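Soluble inorganic pyrophosphatase (Toxoplasma gondii, PDB 5WRT) probably hydrolyses inorganic pyrophosphate to phosphate with the help of magnesium ions, as expected of a family I soluble pyrophosphatase, here represented by its pyrophosphatase domain. Local coordinates at residues D216-R219 with V220-A224; P34-P37 with N38-A42; G107-E110 with V111-R115; L158-R161 with E162-L166; G186-E189 with W190-Y194. All coordinates share one frame; numbering follows the deposited sequence.

Interaction 1: D216-R219 with V220-A224; sequences DAER and VVYRA
One face of the Tyr222 ring lies over the backbone carbonyl of Glu218, one helical turn earlier, with Glu218 O 3.1 Å above the ring plane and displaced toward the rim. At the ring edge, in plane, a water sits 3.0 Å from Tyr222 OH. The same water donates to Glu218 OE1 over 2.6 Å, so it bridges the ends of the two side chains. Tyr222 CG stands beside its own backbone N (chi1 -63°), which turns the ring back along the helix toward Glu218. Glu218 CB meets the ring at Tyr222 CE2, 4.0 Å away. The guanidinium of Arg219 has Asp216 OD1 at its edge, in plane, 2.7 Å from Arg219 NH2. In this salt bridge Arg219 NH2 approaches OD1 from above the carboxylate plane. Helical bonds run from Val220 N to Asp216 O and from Tyr222 N to Glu218 O. The contact lies on helix 214-232. Val220 and Val221 pack on Leu121 of strand 115-125, Ala217 packs on strand 136-149, and Tyr222 reaches the loop residues Phe36, Arg40 and Leu45.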
loop_
_atom_site.group_PDB
_atom_site.type_symbol
_atom_site.label_atom_id
_atom_site.label_comp_id
_atom_site.label_asym_id
_atom_site.label_seq_id
_atom_site.Cartn_x
_atom_site.Cartn_y
_atom_site.Cartn_z
ATOM N N ASP A 216 -23.049 -1.158 -11.544
ATOM C CA ASP A 216 -22.252 -0.204 -12.309
ATOM C C ASP A 216 -20.982 -0.854 -12.836
ATOM O O ASP A 216 -20.569 -0.600 -13.973
ATOM C CB ASP A 216 -21.901 1.009 -11.449
ATOM C CG ASP A 216 -23.076 1.939 -11.244
ATOM O OD1 ASP A 216 -23.867 2.117 -12.192
ATOM O OD2 ASP A 216 -23.202 2.498 -10.136
ATOM N N ALA A 217 -20.353 -1.704 -12.023
ATOM C CA ALA A 217 -19.133 -2.370 -12.458
ATOM C C ALA A 217 -19.407 -3.373 -13.568
ATOM O O ALA A 217 -18.537 -3.606 -14.416
ATOM C CB ALA A 217 -18.456 -3.047 -11.271
ATOM N N GLU A 218 -20.595 -3.983 -13.576
ATOM C CA GLU A 218 -20.974 -4.828 -14.703
ATOM C C GLU A 218 -21.022 -4.018 -15.991
ATOM O O GLU A 218 -20.542 -4.469 -17.038
ATOM C CB GLU A 218 -22.333 -5.479 -14.442
ATOM C CG GLU A 218 -22.337 -6.580 -13.393
ATOM C CD GLU A 218 -23.747 -7.005 -13.016
ATOM O OE1 GLU A 218 -24.705 -6.501 -13.642
ATOM O OE2 GLU A 218 -23.900 -7.832 -12.092
ATOM N N ARG A 219 -21.582 -2.806 -15.926
ATOM C CA ARG A 219 -21.667 -1.956 -17.109
ATOM C C ARG A 219 -20.292 -1.486 -17.566
ATOM O O ARG A 219 -20.075 -1.290 -18.767
ATOM C CB ARG A 219 -22.571 -0.754 -16.832
ATOM C CG ARG A 219 -24.058 -1.080 -16.797
ATOM C CD ARG A 219 -24.886 0.188 -16.655
ATOM N NE ARG A 219 -24.982 0.645 -15.271
ATOM C CZ ARG A 219 -25.862 0.182 -14.388
ATOM N NH1 ARG A 219 -26.734 -0.754 -14.742
ATOM N NH2 ARG A 219 -25.876 0.658 -13.150
ATOM N N VAL A 220 -19.360 -1.287 -16.631
ATOM C CA VAL A 220 -17.991 -0.951 -17.009
ATOM C C VAL A 220 -17.390 -2.063 -17.860
ATOM O O VAL A 220 -16.754 -1.803 -18.890
ATOM C CB VAL A 220 -17.142 -0.673 -15.754
ATOM C CG1 VAL A 220 -15.657 -0.713 -16.089
ATOM C CG2 VAL A 220 -17.518 0.669 -15.138
ATOM N N VAL A 221 -17.601 -3.320 -17.459
ATOM C CA VAL A 221 -17.065 -4.444 -18.220
ATOM C C VAL A 221 -17.749 -4.556 -19.578
ATOM O O VAL A 221 -17.089 -4.788 -20.599
ATOM C CB VAL A 221 -17.191 -5.749 -17.412
ATOM C CG1 VAL A 221 -16.495 -6.891 -18.139
ATOM C CG2 VAL A 221 -16.610 -5.569 -16.019
ATOM N N TYR A 222 -19.078 -4.400 -19.615
ATOM C CA TYR A 222 -19.801 -4.465 -20.884
ATOM C C TYR A 222 -19.262 -3.444 -21.878
ATOM O O TYR A 222 -18.980 -3.776 -23.035
ATOM C CB TYR A 222 -21.297 -4.227 -20.669
ATOM C CG TYR A 222 -22.018 -5.249 -19.823
ATOM C CD1 TYR A 222 -21.710 -6.602 -19.903
ATOM C CD2 TYR A 222 -23.043 -4.858 -18.971
ATOM C CE1 TYR A 222 -22.389 -7.533 -19.134
ATOM C CE2 TYR A 222 -23.723 -5.775 -18.205
ATOM C CZ TYR A 222 -23.395 -7.108 -18.287
ATOM O OH TYR A 222 -24.086 -8.011 -17.515
ATOM N N ARG A 223 -19.130 -2.188 -21.444
ATOM C CA ARG A 223 -18.681 -1.135 -22.349
ATOM C C ARG A 223 -17.291 -1.429 -22.901
ATOM O O ARG A 223 -17.045 -1.257 -24.101
ATOM C CB ARG A 223 -18.701 0.216 -21.636
ATOM C CG ARG A 223 -18.427 1.394 -22.556
ATOM C CD ARG A 223 -18.643 2.718 -21.847
ATOM N NE ARG A 223 -17.855 2.818 -20.621
ATOM C CZ ARG A 223 -18.378 2.969 -19.408
ATOM N NH1 ARG A 223 -19.694 3.040 -19.256
ATOM N NH2 ARG A 223 -17.585 3.051 -18.348
ATOM N N ALA A 224 -16.373 -1.882 -22.044
ATOM C CA ALA A 224 -15.046 -2.259 -22.519
ATOM C C ALA A 224 -15.110 -3.467 -23.443
ATOM O O ALA A 224 -14.308 -3.576 -24.378
ATOM C CB ALA A 224 -14.119 -2.539 -21.337
HETATM O O HOH W 1 -26.217 -7.342 -15.546
#

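Interaction 2: P34-P37 with N38-A42; sequences PLFP and NGRDA
Two consecutive tight turns in the loop between strands 26-27 and 47-53 bring Phe36 and Arg40 together. In the first turn, Gly39 N donates to Phe36 O over 3.2 Å. The bond is nearly straight at the hydrogen, but the donor stands above the carbonyl plane. Gly39 takes a positive phi, a conformation that suits glycine, and the chain passes from here into the second turn. That one is a type I beta turn from Gly39 to Ala42, with a weak bond from Ala42 N to Gly39 O. It places Arg40 beside the Phe36 ring. The methylene Arg40 CG makes a CH-pi contact over one face, 4.0 Å from the ring centroid and 19° off the normal. The Arg40 chain runs out extended and then bends at chi3 (-56°), which carries the guanidinium back over the ring rim. There Phe36 CE2 lies over the centre of the guanidinium, 3.9 Å from Arg40 CZ, with the two planes 47° apart. Leu35 CG covers the opposite face of the ring. Phe36 CB packs against the backbone of Gly39, 3.4 Å from Gly39 C. Leu35 also touches His225 of helix 214-232, and the Phe36 ring meets that of Phe47.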
loop_
_atom_site.group_PDB
_atom_site.type_symbol
_atom_site.label_atom_id
_atom_site.label_comp_id
_atom_site.label_asym_id
_atom_site.label_seq_id
_atom_site.Cartn_x
_atom_site.Cartn_y
_atom_site.Cartn_z
ATOM N N PRO A 34 -13.264 -16.666 -23.922
ATOM C CA PRO A 34 -14.535 -15.942 -23.839
ATOM C C PRO A 34 -14.616 -15.127 -22.559
ATOM O O PRO A 34 -14.168 -15.561 -21.495
ATOM C CB PRO A 34 -15.585 -17.059 -23.864
ATOM C CG PRO A 34 -14.864 -18.259 -23.351
ATOM C CD PRO A 34 -13.452 -18.126 -23.845
ATOM N N LEU A 35 -15.173 -13.920 -22.677
ATOM C CA LEU A 35 -15.360 -13.083 -21.499
ATOM C C LEU A 35 -16.364 -13.705 -20.534
ATOM O O LEU A 35 -16.183 -13.639 -19.314
ATOM C CB LEU A 35 -15.811 -11.683 -21.913
ATOM C CG LEU A 35 -16.186 -10.742 -20.766
ATOM C CD1 LEU A 35 -15.013 -10.563 -19.814
ATOM C CD2 LEU A 35 -16.661 -9.402 -21.299
ATOM N N PHE A 36 -17.420 -14.323 -21.064
ATOM C CA PHE A 36 -18.437 -14.984 -20.251
ATOM C C PHE A 36 -18.272 -16.495 -20.351
ATOM O O PHE A 36 -18.647 -17.093 -21.372
ATOM C CB PHE A 36 -19.846 -14.571 -20.687
ATOM C CG PHE A 36 -20.076 -13.087 -20.679
ATOM C CD1 PHE A 36 -20.298 -12.416 -19.488
ATOM C CD2 PHE A 36 -20.085 -12.365 -21.861
ATOM C CE1 PHE A 36 -20.517 -11.052 -19.476
ATOM C CE2 PHE A 36 -20.304 -11.001 -21.854
ATOM C CZ PHE A 36 -20.520 -10.345 -20.659
ATOM N N PRO A 37 -17.718 -17.156 -19.332
ATOM C CA PRO A 37 -17.484 -18.605 -19.447
ATOM C C PRO A 37 -18.758 -19.423 -19.605
ATOM O O PRO A 37 -18.705 -20.516 -20.180
ATOM C CB PRO A 37 -16.743 -18.946 -18.145
ATOM C CG PRO A 37 -17.059 -17.823 -17.209
ATOM C CD PRO A 37 -17.224 -16.605 -18.060
ATOM N N ASN A 38 -19.902 -18.933 -19.121
ATOM C CA ASN A 38 -21.186 -19.594 -19.331
ATOM C C ASN A 38 -22.189 -18.661 -20.004
ATOM O O ASN A 38 -23.388 -18.727 -19.730
ATOM C CB ASN A 38 -21.767 -20.122 -18.018
ATOM C CG ASN A 38 -20.728 -20.769 -17.127
ATOM O OD1 ASN A 38 -19.769 -21.373 -17.603
ATOM N ND2 ASN A 38 -20.921 -20.649 -15.818
ATOM N N GLY A 39 -21.714 -17.794 -20.888
ATOM C CA GLY A 39 -22.589 -16.902 -21.613
ATOM C C GLY A 39 -23.079 -15.743 -20.762
ATOM O O GLY A 39 -22.991 -15.741 -19.535
ATOM N N ARG A 40 -23.616 -14.731 -21.446
ATOM C CA ARG A 40 -24.085 -13.532 -20.765
ATOM C C ARG A 40 -25.357 -13.770 -19.960
ATOM O O ARG A 40 -25.711 -12.924 -19.132
ATOM C CB ARG A 40 -24.318 -12.415 -21.786
ATOM C CG ARG A 40 -24.243 -11.007 -21.214
ATOM C CD ARG A 40 -24.687 -9.971 -22.240
ATOM N NE ARG A 40 -23.915 -10.065 -23.477
ATOM C CZ ARG A 40 -23.036 -9.151 -23.878
ATOM N NH1 ARG A 40 -22.817 -8.070 -23.138
ATOM N NH2 ARG A 40 -22.375 -9.317 -25.017
ATOM N N ASP A 41 -26.039 -14.896 -20.168
ATOM C CA ASP A 41 -27.290 -15.204 -19.492
ATOM C C ASP A 41 -27.104 -16.077 -18.260
ATOM O O ASP A 41 -28.099 -16.477 -17.644
ATOM C CB ASP A 41 -28.274 -15.878 -20.455
ATOM C CG ASP A 41 -28.836 -14.917 -21.484
ATOM O OD1 ASP A 41 -29.380 -15.387 -22.503
ATOM O OD2 ASP A 41 -28.747 -13.689 -21.266
ATOM N N ALA A 42 -25.865 -16.387 -17.891
ATOM C CA ALA A 42 -25.624 -17.171 -16.690
ATOM C C ALA A 42 -26.046 -16.383 -15.458
ATOM O O ALA A 42 -25.850 -15.168 -15.378
ATOM C CB ALA A 42 -24.148 -17.556 -16.595
#

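Interaction 3: G107-E110 with V111-R115; sequences GGRE and VFHAR
The backbone folds back on itself so that Gly107 N donates to Ala114 O (3.1 Å) and His113 N to Gly108 O (2.9 Å). A type I' beta turn from Val111 to Ala114 makes the reversal, and Phe112 and His113 both take positive phi in it. The loop leads from strand 92-95 into strand 115-125, which carries the magnesium ligands Asp117 and Asp122. The His113 side chain folds back toward Gly107 and Arg109. Its CG lies beside its own backbone N (chi1 -62°), which brings ND1 to Gly107 O at 3.1 Å. That acceptor is 18° out of the ring plane. Gly107 O also receives a CA-H...O contact from His113 CA. Arg109 CA lies over one face of the imidazole, 4.0 Å from its centroid, as a CH-pi contact. Val111 CG2 packs on the two glycines, 3.6 Å from Gly107 CA, and beyond the loop its side chain touches His207 of strand 204-212. Farther along the histidine, Arg109 CD approaches His113 NE2 to 3.7 Å.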
loop_
_atom_site.group_PDB
_atom_site.type_symbol
_atom_site.label_atom_id
_atom_site.label_comp_id
_atom_site.label_asym_id
_atom_site.label_seq_id
_atom_site.Cartn_x
_atom_site.Cartn_y
_atom_site.Cartn_z
ATOM N N GLY A 107 -15.002 10.326 -20.929
ATOM C CA GLY A 107 -15.752 10.028 -19.731
ATOM C C GLY A 107 -16.594 11.199 -19.266
ATOM O O GLY A 107 -16.390 12.350 -19.652
ATOM N N GLY A 108 -17.577 10.885 -18.427
ATOM C CA GLY A 108 -18.415 11.901 -17.825
ATOM C C GLY A 108 -17.664 12.860 -16.926
ATOM O O GLY A 108 -16.434 12.815 -16.832
ATOM N N ARG A 109 -18.403 13.731 -16.241
ATOM C CA ARG A 109 -17.776 14.719 -15.377
ATOM C C ARG A 109 -17.411 14.144 -14.014
ATOM O O ARG A 109 -16.558 14.705 -13.319
ATOM C CB ARG A 109 -18.758 15.883 -15.197
ATOM C CG ARG A 109 -18.400 16.928 -14.167
ATOM C CD ARG A 109 -17.271 17.827 -14.602
ATOM N NE ARG A 109 -17.048 18.840 -13.579
ATOM C CZ ARG A 109 -17.646 20.027 -13.545
ATOM N NH1 ARG A 109 -18.502 20.381 -14.494
ATOM N NH2 ARG A 109 -17.373 20.865 -12.557
ATOM N N GLU A 110 -17.991 13.003 -13.649
ATOM C CA GLU A 110 -17.601 12.268 -12.450
ATOM C C GLU A 110 -16.211 11.652 -12.546
ATOM O O GLU A 110 -15.617 11.341 -11.510
ATOM C CB GLU A 110 -18.673 11.228 -12.157
ATOM C CG GLU A 110 -20.014 11.910 -11.928
ATOM C CD GLU A 110 -20.899 11.911 -13.162
ATOM O OE1 GLU A 110 -22.128 12.087 -13.012
ATOM O OE2 GLU A 110 -20.360 11.799 -14.285
ATOM N N VAL A 111 -15.681 11.469 -13.750
ATOM C CA VAL A 111 -14.345 10.923 -13.929
ATOM C C VAL A 111 -13.393 11.975 -14.498
ATOM O O VAL A 111 -12.391 11.631 -15.118
ATOM C CB VAL A 111 -14.376 9.658 -14.803
ATOM C CG1 VAL A 111 -15.223 8.583 -14.143
ATOM C CG2 VAL A 111 -14.909 9.978 -16.188
ATOM N N PHE A 112 -13.700 13.255 -14.279
ATOM C CA PHE A 112 -12.886 14.376 -14.756
ATOM C C PHE A 112 -12.705 14.339 -16.269
ATOM O O PHE A 112 -11.682 14.792 -16.789
ATOM C CB PHE A 112 -11.515 14.419 -14.073
ATOM C CG PHE A 112 -11.560 14.222 -12.587
ATOM C CD1 PHE A 112 -11.815 15.286 -11.741
ATOM C CD2 PHE A 112 -11.307 12.978 -12.035
ATOM C CE1 PHE A 112 -11.845 15.106 -10.372
ATOM C CE2 PHE A 112 -11.332 12.793 -10.668
ATOM C CZ PHE A 112 -11.602 13.858 -9.834
ATOM N N HIS A 113 -13.695 13.800 -16.983
ATOM C CA HIS A 113 -13.664 13.672 -18.441
ATOM C C HIS A 113 -12.449 12.882 -18.933
ATOM O O HIS A 113 -12.052 13.012 -20.095
ATOM C CB HIS A 113 -13.707 15.053 -19.109
ATOM C CG HIS A 113 -14.959 15.823 -18.823
ATOM N ND1 HIS A 113 -16.213 15.357 -19.155
ATOM C CD2 HIS A 113 -15.151 17.021 -18.221
ATOM C CE1 HIS A 113 -17.123 16.237 -18.776
ATOM N NE2 HIS A 113 -16.505 17.256 -18.208
ATOM N N ALA A 114 -11.853 12.066 -18.063
ATOM C CA ALA A 114 -10.683 11.272 -18.418
ATOM C C ALA A 114 -11.009 10.257 -19.509
ATOM O O ALA A 114 -12.159 9.846 -19.689
ATOM C CB ALA A 114 -10.137 10.552 -17.186
ATOM N N ARG A 115 -9.982 9.864 -20.257
ATOM C CA ARG A 115 -10.163 8.941 -21.364
ATOM C C ARG A 115 -9.700 7.540 -20.973
ATOM O O ARG A 115 -9.087 7.326 -19.928
ATOM C CB ARG A 115 -9.409 9.421 -22.609
ATOM C CG ARG A 115 -7.930 9.083 -22.573
ATOM C CD ARG A 115 -7.054 10.213 -22.044
ATOM N NE ARG A 115 -5.638 9.841 -22.101
ATOM C CZ ARG A 115 -4.630 10.620 -21.717
ATOM N NH1 ARG A 115 -4.863 11.832 -21.229
ATOM N NH2 ARG A 115 -3.382 10.174 -21.805
#

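Interaction 4: L158-R161 with E162-L166; sequences LAIR and EGDPL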
loop_
_atom_site.group_PDB
_atom_site.type_symbol
_atom_site.label_atom_id
_atom_site.label_comp_id
_atom_site.label_asym_id
_atom_site.label_seq_id
_atom_site.Cartn_x
_atom_site.Cartn_y
_atom_site.Cartn_z
ATOM N N LEU A 158 -13.532 -4.804 -8.902
ATOM C CA LEU A 158 -13.371 -5.740 -7.800
ATOM C C LEU A 158 -14.270 -6.946 -8.033
ATOM O O LEU A 158 -15.437 -6.799 -8.408
ATOM C CB LEU A 158 -13.707 -5.083 -6.459
ATOM C CG LEU A 158 -13.237 -3.640 -6.263
ATOM C CD1 LEU A 158 -13.827 -3.051 -4.991
ATOM C CD2 LEU A 158 -11.717 -3.556 -6.240
ATOM N N ALA A 159 -13.724 -8.138 -7.803
ATOM C CA ALA A 159 -14.442 -9.362 -8.120
ATOM C C ALA A 159 -14.064 -10.446 -7.122
ATOM O O ALA A 159 -13.071 -10.334 -6.400
ATOM C CB ALA A 159 -14.152 -9.822 -9.553
ATOM N N ILE A 160 -14.874 -11.502 -7.088
ATOM C CA ILE A 160 -14.636 -12.641 -6.210
ATOM C C ILE A 160 -14.649 -13.914 -7.046
ATOM O O ILE A 160 -15.532 -14.107 -7.890
ATOM C CB ILE A 160 -15.664 -12.720 -5.063
ATOM C CG1 ILE A 160 -15.398 -13.954 -4.197
ATOM C CG2 ILE A 160 -17.092 -12.720 -5.594
ATOM C CD1 ILE A 160 -14.148 -13.844 -3.351
ATOM N N ARG A 161 -13.657 -14.766 -6.815
ATOM C CA ARG A 161 -13.499 -16.007 -7.561
ATOM C C ARG A 161 -14.610 -16.993 -7.215
ATOM O O ARG A 161 -14.923 -17.200 -6.040
ATOM C CB ARG A 161 -12.129 -16.600 -7.236
ATOM C CG ARG A 161 -11.785 -17.903 -7.901
ATOM C CD ARG A 161 -10.388 -18.340 -7.473
ATOM N NE ARG A 161 -10.343 -18.723 -6.064
ATOM C CZ ARG A 161 -10.657 -19.931 -5.609
ATOM N NH1 ARG A 161 -11.034 -20.881 -6.453
ATOM N NH2 ARG A 161 -10.591 -20.191 -4.310
ATOM N N GLU A 162 -15.215 -17.598 -8.237
ATOM C CA GLU A 162 -16.144 -18.690 -7.985
ATOM C C GLU A 162 -15.382 -19.867 -7.393
ATOM O O GLU A 162 -14.345 -20.280 -7.922
ATOM C CB GLU A 162 -16.876 -19.107 -9.261
ATOM C CG GLU A 162 -17.714 -20.374 -9.086
ATOM C CD GLU A 162 -18.396 -20.826 -10.364
ATOM O OE1 GLU A 162 -19.644 -20.904 -10.378
ATOM O OE2 GLU A 162 -17.687 -21.114 -11.352
ATOM N N GLY A 163 -15.894 -20.406 -6.292
ATOM C CA GLY A 163 -15.209 -21.418 -5.527
ATOM C C GLY A 163 -14.575 -20.909 -4.249
ATOM O O GLY A 163 -14.270 -21.714 -3.362
ATOM N N ASP A 164 -14.365 -19.601 -4.137
ATOM C CA ASP A 164 -13.968 -19.027 -2.862
ATOM C C ASP A 164 -15.106 -19.195 -1.859
ATOM O O ASP A 164 -16.279 -19.096 -2.232
ATOM C CB ASP A 164 -13.613 -17.548 -3.019
ATOM C CG ASP A 164 -13.120 -16.925 -1.726
ATOM O OD1 ASP A 164 -11.888 -16.845 -1.529
ATOM O OD2 ASP A 164 -13.966 -16.520 -0.901
ATOM N N PRO A 165 -14.797 -19.473 -0.589
ATOM C CA PRO A 165 -15.874 -19.753 0.377
ATOM C C PRO A 165 -16.922 -18.653 0.494
ATOM O O PRO A 165 -18.090 -18.962 0.760
ATOM C CB PRO A 165 -15.112 -19.948 1.694
ATOM C CG PRO A 165 -13.766 -20.428 1.275
ATOM C CD PRO A 165 -13.461 -19.711 -0.011
ATOM N N LEU A 166 -16.560 -17.390 0.297
ATOM C CA LEU A 166 -17.512 -16.298 0.453
ATOM C C LEU A 166 -18.212 -15.913 -0.848
ATOM O O LEU A 166 -18.877 -14.874 -0.887
ATOM C CB LEU A 166 -16.809 -15.066 1.024
ATOM C CG LEU A 166 -16.043 -15.207 2.337
ATOM C CD1 LEU A 166 -15.212 -13.959 2.603
ATOM C CD2 LEU A 166 -17.008 -15.454 3.483
HETATM O O HOH W 2 -9.962 -18.137 -3.165
#
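Asp164 OD1 is held by two donors, the backbone N of Ser128 and a water 2.8 Å away that lies between Asp164 and Arg161. The link from this water to Arg161 NH2 is doubtful, because it is modelled too short. Arg161 NH2 itself stays 4.5 Å from Asp164 OD1, too far for a direct salt bridge. The Arg161 chain runs extended and then bends at chi3 (69°). This swings its guanidinium over the turn, with Asp164 N 3.8 Å above one face near the rim. Asp164 N donates to Arg161 O over 3.1 Å, from above the carbonyl plane. Ile160 CD1 packs against Asp164 CG at 3.6 Å, the two side chains crossing at about a right angle. The backbone N of Arg161 donates to Glu125 OE2 of strand 115-125. Asp164 OD2 accepts from Leu166 N at 3.0 Å, on the anti side and 26° out of the carboxylate plane. Arg161 to Asp164 form a type II beta turn that ends strand 152-161, with Gly163 at positive phi. The Asp164-Leu166 bond makes an Asx turn that starts on its last residue.

Interaction 5: G186-E189 with W190-Y194; sequences GIRE and WFRWY
Arg192 grips Glu189 side-on with two nitrogens on helix 183-193, one helical turn apart. Arg192 NE donates to Glu189 OE1 at 2.8 Å and Arg192 NH2 to Glu189 OE2 at 2.9 Å. Both oxygens are met on the syn side, and the carboxylate and guanidinium planes are only 19° apart. The second bond is almost straight (176°). The Glu189 chain bends at chi2 (-47°), which folds its carboxylate alongside Arg192 and Trp193. Arg192 NH1 also forms a salt bridge to Glu209, so the guanidinium is probably fixed from two sides. Glu189 OE1 takes a further weak bond from Trp193 NE1, whose stronger partner is Gly182 O of the second subunit. The Trp193 ring also meets Trp91 of that subunit edge to face, placing this helix at the dimer interface. Arg192 CD lies 3.4 Å above one face of the Trp193 indole, offset toward the rim. On the side of the helix facing the sheet, Ile187 and Phe191 run side by side. Phe191 packs on Met147, and its side chain is about 6 Å from that of the magnesium ligand Asp154. Ile187 CG2 meets Phe191 CD2 at 4.0 Å.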
loop_
_atom_site.group_PDB
_atom_site.type_symbol
_atom_site.label_atom_id
_atom_site.label_comp_id
_atom_site.label_asym_id
_atom_site.label_seq_id
_atom_site.Cartn_x
_atom_site.Cartn_y
_atom_site.Cartn_z
ATOM N N GLY A 186 -8.259 -0.858 1.375
ATOM C CA GLY A 186 -6.910 -1.318 1.090
ATOM C C GLY A 186 -6.585 -1.280 -0.392
ATOM O O GLY A 186 -5.481 -0.898 -0.784
ATOM N N ILE A 187 -7.548 -1.663 -1.234
ATOM C CA ILE A 187 -7.333 -1.616 -2.677
ATOM C C ILE A 187 -7.281 -0.173 -3.168
ATOM O O ILE A 187 -6.430 0.185 -3.991
ATOM C CB ILE A 187 -8.422 -2.425 -3.405
ATOM C CG1 ILE A 187 -8.234 -3.921 -3.149
ATOM C CG2 ILE A 187 -8.408 -2.128 -4.899
ATOM C CD1 ILE A 187 -9.454 -4.752 -3.480
ATOM N N ARG A 188 -8.182 0.679 -2.668
ATOM C CA ARG A 188 -8.180 2.081 -3.078
ATOM C C ARG A 188 -6.873 2.764 -2.697
ATOM O O ARG A 188 -6.270 3.475 -3.509
ATOM C CB ARG A 188 -9.365 2.823 -2.459
ATOM C CG ARG A 188 -9.389 4.310 -2.816
ATOM C CD ARG A 188 -10.651 5.006 -2.325
ATOM N NE ARG A 188 -11.148 4.407 -1.093
ATOM C CZ ARG A 188 -12.398 3.998 -0.906
ATOM N NH1 ARG A 188 -13.298 4.135 -1.871
ATOM N NH2 ARG A 188 -12.747 3.458 0.253
ATOM N N GLU A 189 -6.420 2.564 -1.458
ATOM C CA GLU A 189 -5.199 3.225 -1.014
ATOM C C GLU A 189 -3.969 2.649 -1.701
ATOM O O GLU A 189 -2.988 3.370 -1.916
ATOM C CB GLU A 189 -5.061 3.116 0.505
ATOM C CG GLU A 189 -6.150 3.850 1.282
ATOM C CD GLU A 189 -6.397 5.264 0.784
ATOM O OE1 GLU A 189 -5.420 5.971 0.454
ATOM O OE2 GLU A 189 -7.577 5.668 0.716
ATOM N N TRP A 190 -4.002 1.363 -2.056
ATOM C CA TRP A 190 -2.880 0.768 -2.772
ATOM C C TRP A 190 -2.672 1.449 -4.118
ATOM O O TRP A 190 -1.563 1.885 -4.444
ATOM C CB TRP A 190 -3.107 -0.734 -2.961
ATOM C CG TRP A 190 -1.847 -1.488 -3.266
ATOM C CD1 TRP A 190 -1.081 -2.192 -2.382
ATOM C CD2 TRP A 190 -1.198 -1.603 -4.539
ATOM N NE1 TRP A 190 -0.000 -2.742 -3.025
ATOM C CE2 TRP A 190 -0.047 -2.394 -4.350
ATOM C CE3 TRP A 190 -1.479 -1.118 -5.820
ATOM C CZ2 TRP A 190 0.822 -2.711 -5.394
ATOM C CZ3 TRP A 190 -0.615 -1.433 -6.854
ATOM C CH2 TRP A 190 0.521 -2.221 -6.635
ATOM N N PHE A 191 -3.737 1.559 -4.912
ATOM C CA PHE A 191 -3.619 2.159 -6.233
ATOM C C PHE A 191 -3.534 3.679 -6.189
ATOM O O PHE A 191 -3.115 4.288 -7.179
ATOM C CB PHE A 191 -4.783 1.707 -7.114
ATOM C CG PHE A 191 -4.636 0.300 -7.616
ATOM C CD1 PHE A 191 -3.772 0.014 -8.662
ATOM C CD2 PHE A 191 -5.333 -0.741 -7.026
ATOM C CE1 PHE A 191 -3.621 -1.282 -9.122
ATOM C CE2 PHE A 191 -5.184 -2.040 -7.481
ATOM C CZ PHE A 191 -4.327 -2.310 -8.531
ATOM N N ARG A 192 -3.910 4.304 -5.072
ATOM C CA ARG A 192 -3.724 5.746 -4.948
ATOM C C ARG A 192 -2.252 6.100 -4.771
ATOM O O ARG A 192 -1.780 7.106 -5.313
ATOM C CB ARG A 192 -4.541 6.295 -3.777
ATOM C CG ARG A 192 -4.612 7.819 -3.743
ATOM C CD ARG A 192 -4.679 8.359 -2.320
ATOM N NE ARG A 192 -5.860 7.893 -1.601
ATOM C CZ ARG A 192 -7.055 8.475 -1.664
ATOM N NH1 ARG A 192 -7.233 9.554 -2.415
ATOM N NH2 ARG A 192 -8.071 7.978 -0.972
ATOM N N TRP A 193 -1.507 5.277 -4.031
ATOM C CA TRP A 193 -0.174 5.638 -3.570
ATOM C C TRP A 193 0.963 4.916 -4.282
ATOM O O TRP A 193 2.116 5.334 -4.136
ATOM C CB TRP A 193 -0.057 5.374 -2.059
ATOM C CG TRP A 193 -0.865 6.311 -1.211
ATOM C CD1 TRP A 193 -2.085 6.063 -0.648
ATOM C CD2 TRP A 193 -0.507 7.642 -0.822
ATOM N NE1 TRP A 193 -2.510 7.159 0.062
ATOM C CE2 TRP A 193 -1.560 8.144 -0.028
ATOM C CE3 TRP A 193 0.599 8.461 -1.069
ATOM C CZ2 TRP A 193 -1.538 9.425 0.519
ATOM C CZ3 TRP A 193 0.619 9.733 -0.525
ATOM C CH2 TRP A 193 -0.443 10.202 0.260
ATOM N N TYR A 194 0.684 3.856 -5.046
ATOM C CA TYR A 194 1.760 2.955 -5.463
ATOM C C TYR A 194 2.721 3.569 -6.478
ATOM O O TYR A 194 3.804 3.013 -6.691
ATOM C CB TYR A 194 1.184 1.650 -6.018
ATOM C CG TYR A 194 0.642 1.731 -7.426
ATOM C CD1 TYR A 194 -0.428 2.559 -7.733
ATOM C CD2 TYR A 194 1.196 0.968 -8.446
ATOM C CE1 TYR A 194 -0.930 2.629 -9.019
ATOM C CE2 TYR A 194 0.701 1.030 -9.734
ATOM C CZ TYR A 194 -0.363 1.864 -10.015
ATOM O OH TYR A 194 -0.861 1.930 -11.297
#

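In the fold
All five contacts are local, and they follow one another along the chain without nesting or crossing. The first is interaction 2, turns in the loop before strand 47-53. Interaction 3 reverses the chain just before strand 115-125. Interaction 4 turns it at the end of strand 152-161, and interaction 5 lies within helix 183-193. Interaction 1 comes last, on helix 214-232. Two pairs touch in space. Tyr222 CE1 meets Phe36 CZ at 3.7 Å, joining the C-terminal helix to the early loop. Leu158 CD2 meets Ile187 CD1 at 3.8 Å, joining strand 152-161 to helix 183-193. Interactions 2 and 5 lie on opposite sides of the chain's centre.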